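Local coordinates for beta-N-acetylglucosaminidase-like protein Glycoside hydrolase family 20 (Flavobacterium johnsoniae, PDB 6YHH) that probably cleaves terminal N-acetylhexosamine residues from chitin-derived oligosaccharides as a family 20 beta-N-acetylhexosaminidase, at residues H342-M350 with E368-K376. Residues are numbered along the deposited sequence; the frame is centred on the assembly and turned at random.
Sequences HELQTYFTM and EILTKDLSK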
# COMPACT_ATOMS: atom_id res chain seq x y z
N HIS A 342 15.50 -31.63 25.75
CA HIS A 342 14.22 -31.01 26.08
C HIS A 342 14.12 -30.68 27.58
O HIS A 342 13.62 -29.61 27.94
CB HIS A 342 13.06 -31.90 25.64
CG HIS A 342 12.80 -31.82 24.17
ND1 HIS A 342 13.17 -30.73 23.42
CD2 HIS A 342 12.20 -32.68 23.31
CE1 HIS A 342 12.81 -30.92 22.16
NE2 HIS A 342 12.21 -32.09 22.08
N GLU A 343 14.62 -31.57 28.45
CA GLU A 343 14.64 -31.26 29.89
C GLU A 343 15.51 -30.06 30.18
O GLU A 343 15.15 -29.18 31.00
CB GLU A 343 15.12 -32.48 30.73
CG GLU A 343 14.07 -33.57 30.72
CD GLU A 343 14.52 -34.80 31.52
OE1 GLU A 343 15.58 -34.79 32.18
OE2 GLU A 343 13.71 -35.68 31.64
N LEU A 344 16.65 -29.99 29.50
CA LEU A 344 17.52 -28.84 29.71
C LEU A 344 16.90 -27.54 29.19
O LEU A 344 17.03 -26.45 29.77
CB LEU A 344 18.85 -29.12 29.04
CG LEU A 344 19.89 -27.99 28.96
CD1 LEU A 344 20.23 -27.44 30.32
CD2 LEU A 344 21.15 -28.44 28.24
N GLN A 345 16.20 -27.65 28.06
CA GLN A 345 15.53 -26.49 27.49
C GLN A 345 14.37 -26.03 28.37
O GLN A 345 14.12 -24.83 28.52
CB GLN A 345 15.06 -26.76 26.07
CG GLN A 345 14.66 -25.48 25.36
CD GLN A 345 14.04 -25.74 23.99
OE1 GLN A 345 14.47 -26.59 23.26
NE2 GLN A 345 13.02 -24.99 23.67
N THR A 346 13.68 -26.97 29.01
CA THR A 346 12.62 -26.59 29.94
C THR A 346 13.24 -25.91 31.17
O THR A 346 12.71 -24.93 31.68
CB THR A 346 11.86 -27.84 30.37
OG1 THR A 346 11.13 -28.38 29.22
CG2 THR A 346 10.82 -27.48 31.50
N TYR A 347 14.36 -26.45 31.67
CA TYR A 347 15.09 -25.72 32.74
C TYR A 347 15.44 -24.26 32.38
O TYR A 347 15.19 -23.32 33.13
CB TYR A 347 16.35 -26.47 33.05
CG TYR A 347 17.24 -25.77 34.04
CD1 TYR A 347 18.14 -24.87 33.64
CD2 TYR A 347 17.13 -26.04 35.42
CE1 TYR A 347 18.91 -24.17 34.54
CE2 TYR A 347 17.92 -25.35 36.34
CZ TYR A 347 18.81 -24.42 35.88
OH TYR A 347 19.66 -23.68 36.73
N PHE A 348 16.00 -24.10 31.17
CA PHE A 348 16.33 -22.79 30.60
C PHE A 348 15.09 -21.91 30.57
O PHE A 348 15.12 -20.81 31.04
CB PHE A 348 16.90 -23.01 29.17
CG PHE A 348 16.97 -21.77 28.37
CD1 PHE A 348 18.00 -20.84 28.53
CD2 PHE A 348 15.96 -21.48 27.45
CE1 PHE A 348 18.04 -19.65 27.77
CE2 PHE A 348 16.00 -20.31 26.68
CZ PHE A 348 17.03 -19.40 26.85
N THR A 349 14.01 -22.41 30.01
CA THR A 349 12.73 -21.73 29.95
C THR A 349 12.20 -21.28 31.33
O THR A 349 11.77 -20.13 31.52
CB THR A 349 11.66 -22.62 29.27
OG1 THR A 349 12.11 -22.93 27.94
CG2 THR A 349 10.32 -21.95 29.24
N MET A 350 12.36 -22.17 32.32
CA MET A 350 11.91 -21.86 33.68
C MET A 350 12.81 -20.88 34.40
O MET A 350 12.33 -20.23 35.37
CB MET A 350 11.69 -23.15 34.51
CG MET A 350 10.43 -23.90 34.05
SD MET A 350 8.92 -22.92 34.06
CE MET A 350 9.07 -22.32 35.77
N GLU A 368 7.63 -27.71 22.26
CA GLU A 368 8.90 -28.30 22.75
C GLU A 368 9.24 -27.98 24.17
O GLU A 368 9.92 -28.81 24.84
CB GLU A 368 10.08 -28.06 21.85
CG GLU A 368 9.89 -28.62 20.45
CD GLU A 368 9.36 -27.64 19.41
OE1 GLU A 368 8.41 -26.87 19.76
OE2 GLU A 368 9.86 -27.67 18.22
N ILE A 369 8.74 -26.85 24.68
CA ILE A 369 9.04 -26.48 26.05
C ILE A 369 8.44 -27.38 27.11
O ILE A 369 8.87 -27.36 28.29
CB ILE A 369 8.74 -24.99 26.41
CG1 ILE A 369 7.25 -24.68 26.40
CG2 ILE A 369 9.52 -24.05 25.44
CD1 ILE A 369 6.90 -23.36 27.07
N LEU A 370 7.43 -28.14 26.73
CA LEU A 370 6.75 -28.98 27.69
C LEU A 370 7.48 -30.30 27.98
O LEU A 370 7.47 -31.22 27.16
CB LEU A 370 5.31 -29.21 27.19
CG LEU A 370 4.37 -30.04 28.04
CD1 LEU A 370 4.42 -29.66 29.48
CD2 LEU A 370 2.93 -30.21 27.54
N THR A 371 8.14 -30.29 29.14
CA THR A 371 8.55 -31.48 29.87
C THR A 371 8.07 -31.32 31.32
O THR A 371 7.50 -30.30 31.67
CB THR A 371 10.02 -31.81 29.75
OG1 THR A 371 10.78 -30.80 30.39
CG2 THR A 371 10.43 -31.98 28.29
N LYS A 372 8.28 -32.37 32.17
CA LYS A 372 7.56 -32.43 33.44
C LYS A 372 7.71 -31.22 34.34
O LYS A 372 6.75 -30.78 35.00
CB LYS A 372 7.89 -33.78 34.13
CG LYS A 372 9.28 -33.82 34.66
N ASP A 373 8.85 -30.57 34.36
CA ASP A 373 9.03 -29.49 35.32
C ASP A 373 8.61 -28.09 34.78
O ASP A 373 8.87 -27.10 35.43
CB ASP A 373 10.48 -29.42 35.77
CG ASP A 373 10.92 -30.61 36.63
OD1 ASP A 373 10.12 -31.45 37.00
OD2 ASP A 373 12.16 -30.66 36.93
N LEU A 374 8.08 -27.99 33.56
CA LEU A 374 7.47 -26.74 33.13
C LEU A 374 6.34 -26.35 34.04
O LEU A 374 5.44 -27.18 34.22
CB LEU A 374 6.92 -26.90 31.70
CG LEU A 374 6.47 -25.60 31.04
CD1 LEU A 374 7.61 -24.62 30.82
CD2 LEU A 374 5.73 -25.88 29.72
N SER A 375 6.35 -25.15 34.58
CA SER A 375 5.20 -24.64 35.33
C SER A 375 3.89 -24.79 34.58
O SER A 375 3.81 -24.42 33.39
CB SER A 375 5.39 -23.20 35.68
OG SER A 375 4.22 -22.68 36.26
N LYS A 376 2.85 -25.27 35.29
CA LYS A 376 1.54 -25.35 34.67
C LYS A 376 0.89 -24.00 34.41
O LYS A 376 -0.21 -23.94 33.80
CB LYS A 376 0.61 -26.29 35.43
CG LYS A 376 1.03 -27.71 35.31
CD LYS A 376 -0.03 -28.65 35.91
CE LYS A 376 0.06 -28.59 37.44
NZ LYS A 376 1.37 -29.21 37.83
O HOH W 1 12.30 -28.22 25.97
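The imidazole of His-342 carries the carbonyl O of Glu-368 over one face, displaced toward the rim, while its CE1 lies 4.0 Å from Glu-368 CB; the ring stands 76° from the Glu-368 carboxylate plane. The carboxylate itself leads away to Trp-383 NE1 and the backbone N of Glu-317, the predicted proton donor. A water bridges the carbonyl oxygens of His-342 and Glu-368, donating to both. Deeper in, Thr-346 OG1 donates to Ile-369 O (2.6 Å), approaching from above the carbonyl plane, and lies 2.7 Å from Thr-371 OG1. The same rotation (chi1 -67°) sets OG1 beside the backbone N of Thr-346 and CG2 anti to it, and CG2 packs against Leu-374 N and CB. These groups join helix 341-358 to the loop between parallel strands 362-366 and 379-382 of the catalytic TIM barrel, a loop that makes a type I turn from Thr-371 to Leu-374. A valine in place of Thr-346 would probably leave Ile-369 O without this donor and Thr-371 OG1 without its hydroxyl neighbour. One helical turn on, Thr-349 OG1 donates to Gln-345 O and meets Ile-369 CG2 at 3.8 Å. The Met-350 side chain bends at chi2 and chi3 and lies across Leu-374, SD 3.9 Å from Leu-374 CD1. The sulfur also accepts a weak, nearly straight hydrogen bond (171°) from Ser-375 N, and CE packs against Ser-375 CB.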